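Local coordinates for 2-dehydropantoate 2-reductase, putative (Enterococcus faecalis, PDB 2EW2), which probably catalyses the NADPH-dependent reduction of 2-dehydropantoate (ketopantoate) to (R)-pantoate, a step on the pathway to pantothenate, at residues V29-I39 with N59-E67; S218-S227 with Q242-Y253. All coordinates share one frame; numbering follows the deposited sequence. Where two conformers were deposited one is given.

Contact 1 (V29-I39 with N59-E67)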
loop_
_atom_site.group_PDB
_atom_site.type_symbol
_atom_site.label_atom_id
_atom_site.label_comp_id
_atom_site.label_asym_id
_atom_site.label_seq_id
_atom_site.Cartn_x
_atom_site.Cartn_y
_atom_site.Cartn_z
ATOM N N VAL B 29 -16.583 8.585 43.849
ATOM C CA VAL B 29 -15.876 8.924 42.602
ATOM C C VAL B 29 -14.504 9.534 42.850
ATOM O O VAL B 29 -14.351 10.435 43.684
ATOM C CB VAL B 29 -16.713 9.895 41.708
ATOM C CG1 VAL B 29 -15.923 10.329 40.458
ATOM C CG2 VAL B 29 -18.021 9.254 41.282
ATOM N N THR B 30 -13.511 9.033 42.118
ATOM C CA THR B 30 -12.172 9.604 42.092
ATOM C C THR B 30 -11.778 9.955 40.652
ATOM O O THR B 30 -11.975 9.159 39.732
ATOM C CB THR B 30 -11.143 8.620 42.685
ATOM O OG1 THR B 30 -11.563 8.240 44.005
ATOM C CG2 THR B 30 -9.738 9.244 42.749
ATOM N N LEU B 31 -11.189 11.132 40.476
ATOM C CA LEU B 31 -10.756 11.578 39.154
ATOM C C LEU B 31 -9.251 11.378 38.981
ATOM O O LEU B 31 -8.473 11.646 39.892
ATOM C CB LEU B 31 -11.098 13.054 38.952
ATOM C CG LEU B 31 -12.546 13.485 39.198
ATOM C CD1 LEU B 31 -12.660 15.027 39.171
ATOM C CD2 LEU B 31 -13.498 12.847 38.180
ATOM N N ILE B 32 -8.851 10.894 37.809
ATOM C CA ILE B 32 -7.438 10.778 37.474
ATOM C C ILE B 32 -7.191 11.539 36.178
ATOM O O ILE B 32 -7.873 11.312 35.175
ATOM C CB ILE B 32 -7.002 9.293 37.344
ATOM C CG1 ILE B 32 -7.309 8.543 38.651
ATOM C CG2 ILE B 32 -5.523 9.191 37.019
ATOM C CD1 ILE B 32 -7.716 7.136 38.425
ATOM N N ASP B 33 -6.217 12.445 36.208
ATOM C CA ASP B 33 -5.983 13.335 35.066
ATOM C C ASP B 33 -4.545 13.802 35.004
ATOM O O ASP B 33 -3.898 13.966 36.031
ATOM C CB ASP B 33 -6.899 14.557 35.144
ATOM C CG ASP B 33 -7.144 15.182 33.790
ATOM O OD1 ASP B 33 -6.459 16.173 33.494
ATOM O OD2 ASP B 33 -7.994 14.670 33.014
ATOM N N GLN B 34 -4.084 14.087 33.790
ATOM C CA GLN B 34 -2.693 14.432 33.526
ATOM C C GLN B 34 -2.438 15.944 33.448
ATOM O O GLN B 34 -1.284 16.370 33.291
ATOM C CB GLN B 34 -2.224 13.719 32.243
ATOM C CG GLN B 34 -2.482 12.201 32.287
ATOM C CD GLN B 34 -2.090 11.469 31.013
ATOM O OE1 GLN B 34 -2.927 10.837 30.362
ATOM N NE2 GLN B 34 -0.819 11.552 30.651
ATOM N N TRP B 35 -3.496 16.748 33.586
ATOM C CA TRP B 35 -3.406 18.205 33.387
ATOM C C TRP B 35 -3.254 18.932 34.723
ATOM O O TRP B 35 -4.210 19.016 35.487
ATOM C CB TRP B 35 -4.637 18.712 32.609
ATOM C CG TRP B 35 -4.582 20.155 32.193
ATOM C CD1 TRP B 35 -3.464 20.925 32.029
ATOM C CD2 TRP B 35 -5.698 20.999 31.862
ATOM N NE1 TRP B 35 -3.813 22.194 31.637
ATOM C CE2 TRP B 35 -5.175 22.272 31.529
ATOM C CE3 TRP B 35 -7.088 20.805 31.818
ATOM C CZ2 TRP B 35 -5.989 23.344 31.146
ATOM C CZ3 TRP B 35 -7.904 21.885 31.452
ATOM C CH2 TRP B 35 -7.345 23.133 31.118
ATOM N N PRO B 36 -2.041 19.441 35.019
ATOM C CA PRO B 36 -1.766 20.031 36.331
ATOM C C PRO B 36 -2.725 21.148 36.752
ATOM O O PRO B 36 -3.219 21.123 37.882
ATOM C CB PRO B 36 -0.318 20.523 36.192
ATOM C CG PRO B 36 0.279 19.568 35.173
ATOM C CD PRO B 36 -0.835 19.440 34.167
ATOM N N ALA B 37 -3.022 22.085 35.847
ATOM C CA ALA B 37 -3.934 23.208 36.142
ATOM C C ALA B 37 -5.335 22.745 36.558
ATOM O O ALA B 37 -5.983 23.349 37.436
ATOM C CB ALA B 37 -4.022 24.137 34.938
ATOM N N HIS B 38 -5.783 21.671 35.916
ATOM C CA HIS B 38 -7.084 21.040 36.156
ATOM C C HIS B 38 -7.095 20.415 37.556
ATOM O O HIS B 38 -8.040 20.591 38.322
ATOM C CB HIS B 38 -7.300 19.987 35.060
ATOM C CG HIS B 38 -8.706 19.477 34.930
ATOM N ND1 HIS B 38 -9.804 20.305 34.808
ATOM C CD2 HIS B 38 -9.182 18.209 34.841
ATOM C CE1 HIS B 38 -10.895 19.568 34.685
ATOM N NE2 HIS B 38 -10.545 18.293 34.692
ATOM N N ILE B 39 -6.021 19.709 37.898
ATOM C CA ILE B 39 -5.874 19.120 39.231
ATOM C C ILE B 39 -5.883 20.207 40.319
ATOM O O ILE B 39 -6.563 20.069 41.333
ATOM C CB ILE B 39 -4.581 18.265 39.329
ATOM C CG1 ILE B 39 -4.657 17.075 38.368
ATOM C CG2 ILE B 39 -4.331 17.808 40.774
ATOM C CD1 ILE B 39 -3.350 16.307 38.249
ATOM N N ASN B 59 -16.917 18.273 45.186
ATOM C CA ASN B 59 -15.594 18.187 45.775
ATOM C C ASN B 59 -15.080 16.761 45.649
ATOM O O ASN B 59 -15.302 15.932 46.515
ATOM C CB ASN B 59 -15.600 18.663 47.225
ATOM C CG ASN B 59 -16.132 20.073 47.365
ATOM O OD1 ASN B 59 -15.365 21.043 47.352
ATOM N ND2 ASN B 59 -17.457 20.202 47.474
ATOM N N LEU B 60 -14.423 16.479 44.533
ATOM C CA LEU B 60 -13.992 15.122 44.233
ATOM C C LEU B 60 -12.500 15.040 44.415
ATOM O O LEU B 60 -11.786 16.004 44.111
ATOM C CB LEU B 60 -14.387 14.716 42.802
ATOM C CG LEU B 60 -15.898 14.623 42.515
ATOM C CD1 LEU B 60 -16.212 14.326 41.049
ATOM C CD2 LEU B 60 -16.586 13.602 43.423
ATOM N N PRO B 61 -12.018 13.894 44.919
ATOM C CA PRO B 61 -10.585 13.653 44.940
ATOM C C PRO B 61 -10.052 13.536 43.518
ATOM O O PRO B 61 -10.740 13.033 42.633
ATOM C CB PRO B 61 -10.436 12.334 45.711
ATOM C CG PRO B 61 -11.766 11.736 45.778
ATOM C CD PRO B 61 -12.796 12.785 45.509
ATOM N N ILE B 62 -8.852 14.051 43.296
ATOM C CA ILE B 62 -8.231 14.012 41.970
ATOM C C ILE B 62 -6.736 13.792 42.115
ATOM O O ILE B 62 -6.088 14.356 43.007
ATOM C CB ILE B 62 -8.578 15.277 41.110
ATOM C CG1 ILE B 62 -8.029 15.146 39.682
ATOM C CG2 ILE B 62 -8.092 16.571 41.783
ATOM C CD1 ILE B 62 -8.657 16.126 38.661
ATOM N N PHE B 63 -6.194 12.936 41.261
ATOM C CA PHE B 63 -4.784 12.602 41.313
ATOM C C PHE B 63 -4.210 12.609 39.908
ATOM O O PHE B 63 -4.932 12.375 38.953
ATOM C CB PHE B 63 -4.615 11.199 41.924
ATOM C CG PHE B 63 -5.206 11.057 43.315
ATOM C CD1 PHE B 63 -6.455 10.511 43.492
ATOM C CD2 PHE B 63 -4.490 11.476 44.437
ATOM C CE1 PHE B 63 -7.011 10.356 44.773
ATOM C CE2 PHE B 63 -5.033 11.347 45.726
ATOM C CZ PHE B 63 -6.302 10.785 45.892
ATOM N N SER B 64 -2.921 12.896 39.776
ATOM C CA SER B 64 -2.231 12.654 38.516
ATOM C C SER B 64 -1.852 11.176 38.488
ATOM O O SER B 64 -1.752 10.546 39.547
ATOM C CB SER B 64 -0.992 13.545 38.374
ATOM O OG SER B 64 0.051 13.120 39.237
ATOM N N PRO B 65 -1.672 10.598 37.284
ATOM C CA PRO B 65 -1.296 9.184 37.223
ATOM C C PRO B 65 -0.013 8.850 38.015
ATOM O O PRO B 65 0.048 7.815 38.677
ATOM C CB PRO B 65 -1.098 8.943 35.720
ATOM C CG PRO B 65 -1.952 9.977 35.067
ATOM C CD PRO B 65 -1.814 11.182 35.936
ATOM N N GLU B 66 0.974 9.736 37.984
ATOM C CA GLU B 66 2.257 9.451 38.630
ATOM C C GLU B 66 2.190 9.419 40.163
ATOM O O GLU B 66 3.060 8.833 40.802
ATOM C CB GLU B 66 3.367 10.402 38.136
ATOM C CG GLU B 66 3.078 11.894 38.297
ATOM C CD GLU B 66 2.503 12.551 37.035
ATOM O OE1 GLU B 66 2.835 13.742 36.801
ATOM O OE2 GLU B 66 1.732 11.899 36.276
ATOM N N GLU B 67 1.152 10.039 40.731
ATOM C CA GLU B 67 0.914 10.080 42.180
ATOM C C GLU B 67 0.302 8.801 42.746
ATOM O O GLU B 67 0.350 8.564 43.954
ATOM C CB GLU B 67 -0.058 11.205 42.510
ATOM C CG GLU B 67 0.571 12.554 42.635
ATOM C CD GLU B 67 -0.448 13.624 42.998
ATOM O OE1 GLU B 67 -0.112 14.479 43.856
ATOM O OE2 GLU B 67 -1.567 13.615 42.429
HETATM O O HOH W 1 0.246 15.524 35.827
#
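P61 directly before the bridging pair I62 and F63, and P65 two residues after it, both pack on strand 29-32 or the residues that follow it, while the backbone between them pairs with it. The P61 ring meets the carbonyl of V29, with CD 3.4 Å from V29 O, and its own carbonyl takes the N-H of L31 in a nearly straight bond (173° at the hydrogen). L31 O then accepts from F63 N at 3.0 Å, and F63 O from D33 N, so the pairing is parallel, L31 beside I62 and I32 beside F63. On the side of L31, I62 lies between strand and helix: CD1 touches both L31 CB and I39 CG1, because CG1 stands anti to the backbone N (chi1 -174°) and carries the longer branch that way; CG2 meets I39 CG2 at 4.1 Å. On the side of I32, the F63 ring turns an edge to T30, whose CG2 lies near the ring plane, 3.6 Å from F63 CE1. This is one edge of the Rossmann-type sheet: 62-63 is an end strand, next to 28-32, which pairs with 5-9 on its other side. Past the strand, D33 OD1 accepts from W35 N in an Asx turn, and D33 OD2 accepts the backbone N-H of A11, in a glycine-rich turn consistent with a Rossmann-type GxGxxG motif. P65 CG packs against Q34 CG at 3.6 Å, and I39 CD1 reaches S64 CB at the same distance. Water 1 donates to Q34 O and to E66 OE1, linking the two segments at the surface.

Contact 2 (S218-S227 with Q242-Y253); sequences SESLVKTLIS and QAEVYTHIVQTY
Y246 lies in a hole formed by E219, V222, K223 and I226 of helix 218-227, and its side chain can be followed outward from helix 242-252. CB touches I226 CD1 at 4.2 Å. With chi1 at -174° the ring extends away from the backbone N and over to the other helix. There the edge at CD1 meets V222 CG1 in the ring plane, while one face receives K223: its CE sits 3.5 Å from the centroid, almost on the ring normal, in a CH-pi contact, and NZ lies over the same face at 4.4 Å from the centroid in a cation-pi contact. V250 CG2, from the tyrosine's own helix, lies over the rim of the opposite face. K223 NZ also forms a salt bridge with E219 OE2 (2.7 Å), which holds the lysine end above the ring. At the tip, Y246 OH comes 3.2 Å from E219 CG. This hydroxyl shares water 2 with Y253 OH and S218 OG; S218 OG is also hydrogen-bonded to G213 O. Further along helix 218-227, I226 fills the reciprocal hole among Q242, V245, Y246 and I249, its CD1 3.8 Å from V245 CG1. Beyond it, Q242 OE1 lies 3.0 Å from S227 OG and accepts from water 3, which also donates to K223 O. With axes 10.3 Å apart, the reciprocal insertions are knobs-into-holes packing between two helices inclined 40° from antiparallel in the all-helical C-terminal domain of ketopantoate reductases.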
loop_
_atom_site.group_PDB
_atom_site.type_symbol
_atom_site.label_atom_id
_atom_site.label_comp_id
_atom_site.label_asym_id
_atom_site.label_seq_id
_atom_site.Cartn_x
_atom_site.Cartn_y
_atom_site.Cartn_z
ATOM N N SER B 218 -11.231 1.436 -7.026
ATOM C CA SER B 218 -11.852 1.723 -5.729
ATOM C C SER B 218 -12.533 0.463 -5.192
ATOM O O SER B 218 -12.376 0.127 -4.043
ATOM C CB SER B 218 -12.849 2.891 -5.808
ATOM O OG SER B 218 -14.022 2.520 -6.530
ATOM N N GLU B 219 -13.296 -0.238 -6.021
ATOM C CA GLU B 219 -13.959 -1.448 -5.533
ATOM C C GLU B 219 -12.989 -2.484 -4.951
ATOM O O GLU B 219 -13.268 -3.076 -3.894
ATOM C CB GLU B 219 -14.819 -2.101 -6.613
ATOM C CG GLU B 219 -15.626 -3.260 -6.058
ATOM C CD GLU B 219 -16.488 -3.962 -7.093
ATOM O OE1 GLU B 219 -16.404 -3.636 -8.297
ATOM O OE2 GLU B 219 -17.254 -4.861 -6.690
ATOM N N SER B 220 -11.869 -2.702 -5.640
ATOM C CA SER B 220 -10.900 -3.725 -5.239
ATOM C C SER B 220 -10.181 -3.328 -3.948
ATOM O O SER B 220 -10.087 -4.128 -3.014
ATOM C CB SER B 220 -9.907 -4.027 -6.371
ATOM O OG SER B 220 -9.060 -2.917 -6.652
ATOM N N LEU B 221 -9.718 -2.085 -3.886
ATOM C CA LEU B 221 -9.061 -1.575 -2.692
ATOM C C LEU B 221 -9.989 -1.686 -1.470
ATOM O O LEU B 221 -9.601 -2.235 -0.427
ATOM C CB LEU B 221 -8.606 -0.128 -2.899
ATOM C CG LEU B 221 -7.375 0.046 -3.787
ATOM C CD1 LEU B 221 -7.229 1.520 -4.196
ATOM C CD2 LEU B 221 -6.086 -0.474 -3.115
ATOM N N VAL B 222 -11.206 -1.160 -1.611
ATOM C CA VAL B 222 -12.144 -1.118 -0.497
ATOM C C VAL B 222 -12.552 -2.532 -0.031
ATOM O O VAL B 222 -12.495 -2.810 1.153
ATOM C CB VAL B 222 -13.390 -0.273 -0.835
ATOM C CG1 VAL B 222 -14.436 -0.427 0.269
ATOM C CG2 VAL B 222 -12.995 1.201 -1.016
ATOM N N LYS B 223 -12.946 -3.411 -0.953
ATOM C CA LYS B 223 -13.375 -4.784 -0.590
ATOM C C LYS B 223 -12.292 -5.647 0.037
ATOM O O LYS B 223 -12.568 -6.419 0.959
ATOM C CB LYS B 223 -14.002 -5.511 -1.779
ATOM C CG LYS B 223 -15.409 -5.005 -2.046
ATOM C CD LYS B 223 -16.079 -5.734 -3.157
ATOM C CE LYS B 223 -17.477 -5.144 -3.335
ATOM N NZ LYS B 223 -18.197 -5.865 -4.386
ATOM N N THR B 224 -11.063 -5.514 -0.451
ATOM C CA THR B 224 -9.948 -6.245 0.135
ATOM C C THR B 224 -9.769 -5.790 1.581
ATOM O O THR B 224 -9.660 -6.631 2.482
ATOM C CB THR B 224 -8.653 -6.049 -0.655
ATOM O OG1 THR B 224 -8.886 -6.369 -2.035
ATOM C CG2 THR B 224 -7.551 -6.943 -0.115
ATOM N N LEU B 225 -9.739 -4.472 1.801
ATOM C CA LEU B 225 -9.611 -3.925 3.165
ATOM C C LEU B 225 -10.759 -4.382 4.075
ATOM O O LEU B 225 -10.510 -4.770 5.228
ATOM C CB LEU B 225 -9.492 -2.386 3.150
ATOM C CG LEU B 225 -8.109 -1.831 2.815
ATOM C CD1 LEU B 225 -8.195 -0.394 2.345
ATOM C CD2 LEU B 225 -7.183 -1.980 4.005
ATOM N N ILE B 226 -11.996 -4.348 3.557
ATOM C CA ILE B 226 -13.167 -4.819 4.297
ATOM C C ILE B 226 -13.015 -6.287 4.695
ATOM O O ILE B 226 -13.320 -6.667 5.839
ATOM C CB ILE B 226 -14.509 -4.601 3.546
ATOM C CG1 ILE B 226 -14.860 -3.114 3.492
ATOM C CG2 ILE B 226 -15.673 -5.368 4.245
ATOM C CD1 ILE B 226 -16.002 -2.795 2.543
ATOM N N SER B 227 -12.545 -7.105 3.755
ATOM C CA SER B 227 -12.301 -8.523 4.011
ATOM C C SER B 227 -11.320 -8.774 5.148
ATOM O O SER B 227 -11.498 -9.722 5.911
ATOM C CB SER B 227 -11.806 -9.219 2.732
ATOM O OG SER B 227 -12.904 -9.336 1.831
ATOM N N GLN B 242 -20.304 -7.625 5.052
ATOM C CA GLN B 242 -19.297 -7.013 4.166
ATOM C C GLN B 242 -19.958 -6.265 3.011
ATOM O O GLN B 242 -19.448 -5.247 2.537
ATOM C CB GLN B 242 -18.346 -8.082 3.621
ATOM C CG GLN B 242 -17.422 -8.736 4.674
ATOM C CD GLN B 242 -16.310 -9.560 4.037
ATOM O OE1 GLN B 242 -15.572 -9.069 3.192
ATOM N NE2 GLN B 242 -16.180 -10.815 4.450
ATOM N N ALA B 243 -21.105 -6.786 2.575
ATOM C CA ALA B 243 -21.919 -6.150 1.545
ATOM C C ALA B 243 -22.572 -4.862 2.052
ATOM O O ALA B 243 -22.553 -3.835 1.365
ATOM C CB ALA B 243 -22.970 -7.162 0.994
ATOM N N GLU B 244 -23.119 -4.891 3.268
ATOM C CA GLU B 244 -23.699 -3.689 3.855
ATOM C C GLU B 244 -22.643 -2.608 4.056
ATOM O O GLU B 244 -22.911 -1.418 3.834
ATOM C CB GLU B 244 -24.404 -3.987 5.191
ATOM C CG GLU B 244 -25.221 -2.798 5.778
ATOM C CD GLU B 244 -24.369 -1.763 6.542
ATOM O OE1 GLU B 244 -24.655 -0.546 6.435
ATOM O OE2 GLU B 244 -23.408 -2.158 7.251
ATOM N N VAL B 245 -21.455 -3.011 4.511
ATOM C CA VAL B 245 -20.375 -2.051 4.717
ATOM C C VAL B 245 -19.955 -1.419 3.385
ATOM O O VAL B 245 -19.789 -0.210 3.311
ATOM C CB VAL B 245 -19.161 -2.668 5.448
ATOM C CG1 VAL B 245 -18.000 -1.659 5.530
ATOM C CG2 VAL B 245 -19.570 -3.129 6.858
ATOM N N TYR B 246 -19.794 -2.231 2.340
ATOM C CA TYR B 246 -19.487 -1.699 1.005
ATOM C C TYR B 246 -20.557 -0.727 0.498
ATOM O O TYR B 246 -20.241 0.321 -0.065
ATOM C CB TYR B 246 -19.304 -2.824 -0.020
ATOM C CG TYR B 246 -18.837 -2.302 -1.371
ATOM C CD1 TYR B 246 -17.555 -1.743 -1.519
ATOM C CD2 TYR B 246 -19.676 -2.361 -2.498
ATOM C CE1 TYR B 246 -17.114 -1.248 -2.741
ATOM C CE2 TYR B 246 -19.234 -1.876 -3.746
ATOM C CZ TYR B 246 -17.961 -1.308 -3.848
ATOM O OH TYR B 246 -17.522 -0.825 -5.052
ATOM N N THR B 247 -21.819 -1.089 0.709
ATOM C CA THR B 247 -22.951 -0.268 0.295
ATOM C C THR B 247 -22.932 1.086 0.987
ATOM O O THR B 247 -23.159 2.119 0.353
ATOM C CB THR B 247 -24.277 -1.000 0.551
ATOM O OG1 THR B 247 -24.405 -2.055 -0.409
ATOM C CG2 THR B 247 -25.486 -0.046 0.391
ATOM N N HIS B 248 -22.630 1.084 2.279
ATOM C CA HIS B 248 -22.476 2.326 3.013
ATOM C C HIS B 248 -21.360 3.198 2.425
ATOM O O HIS B 248 -21.520 4.417 2.244
ATOM C CB HIS B 248 -22.172 2.022 4.481
ATOM C CG HIS B 248 -21.896 3.244 5.293
ATOM N ND1 HIS B 248 -22.887 3.917 5.977
ATOM C CD2 HIS B 248 -20.752 3.938 5.500
ATOM C CE1 HIS B 248 -22.360 4.967 6.584
ATOM N NE2 HIS B 248 -21.064 5.000 6.313
ATOM N N ILE B 249 -20.217 2.575 2.143
ATOM C CA ILE B 249 -19.083 3.305 1.585
ATOM C C ILE B 249 -19.434 3.890 0.206
ATOM O O ILE B 249 -19.163 5.055 -0.079
ATOM C CB ILE B 249 -17.773 2.430 1.594
ATOM C CG1 ILE B 249 -17.269 2.289 3.049
ATOM C CG2 ILE B 249 -16.684 3.076 0.728
ATOM C CD1 ILE B 249 -16.365 1.073 3.357
ATOM N N VAL B 250 -20.086 3.111 -0.638
ATOM C CA VAL B 250 -20.495 3.636 -1.932
ATOM C C VAL B 250 -21.401 4.884 -1.783
ATOM O O VAL B 250 -21.220 5.866 -2.504
ATOM C CB VAL B 250 -21.096 2.522 -2.813
ATOM C CG1 VAL B 250 -21.703 3.087 -4.112
ATOM C CG2 VAL B 250 -20.001 1.498 -3.135
ATOM N N GLN B 251 -22.333 4.845 -0.834
ATOM C CA GLN B 251 -23.242 5.969 -0.577
ATOM C C GLN B 251 -22.524 7.271 -0.168
ATOM O O GLN B 251 -23.049 8.362 -0.386
ATOM C CB GLN B 251 -24.316 5.573 0.449
ATOM C CG GLN B 251 -25.322 4.541 -0.070
ATOM C CD GLN B 251 -26.225 3.959 1.015
ATOM O OE1 GLN B 251 -25.953 4.078 2.216
ATOM N NE2 GLN B 251 -27.302 3.306 0.588
ATOM N N THR B 252 -21.326 7.159 0.404
ATOM C CA THR B 252 -20.511 8.326 0.743
ATOM C C THR B 252 -19.946 9.015 -0.498
ATOM O O THR B 252 -19.615 10.192 -0.438
ATOM C CB THR B 252 -19.362 8.006 1.763
ATOM O OG1 THR B 252 -18.304 7.282 1.119
ATOM C CG2 THR B 252 -19.888 7.189 2.945
ATOM N N TYR B 253 -19.860 8.293 -1.621
ATOM C CA TYR B 253 -19.345 8.851 -2.887
ATOM C C TYR B 253 -20.284 9.912 -3.478
ATOM O O TYR B 253 -19.856 10.744 -4.282
ATOM C CB TYR B 253 -19.142 7.765 -3.960
ATOM C CG TYR B 253 -18.209 6.587 -3.641
ATOM C CD1 TYR B 253 -18.308 5.393 -4.368
ATOM C CD2 TYR B 253 -17.245 6.665 -2.639
ATOM C CE1 TYR B 253 -17.474 4.313 -4.111
ATOM C CE2 TYR B 253 -16.396 5.584 -2.365
ATOM C CZ TYR B 253 -16.514 4.414 -3.107
ATOM O OH TYR B 253 -15.673 3.352 -2.840
HETATM O O HOH W 2 -15.902 1.453 -4.617
HETATM O O HOH W 3 -15.271 -7.107 1.233
HETATM O O HOH W 4 -13.150 -11.993 5.159
#

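The two contacts lie on opposite sides of the chain's centre, 43 Å apart between centres and about 30 Å between nearest atoms, and share no helix, strand or sheet. They follow in series: 29-39 with 59-67 closes before 218-227 with 242-253 opens. Contact 1 joins elements of the N-terminal, Rossmann-type nucleotide-binding domain, at one edge of its eight-stranded sheet; contact 2 joins two helices of the C-terminal helical domain, where S220 also reaches Q304 of the second subunit. In this family the cofactor and substrate are bound in the cleft between the two domains.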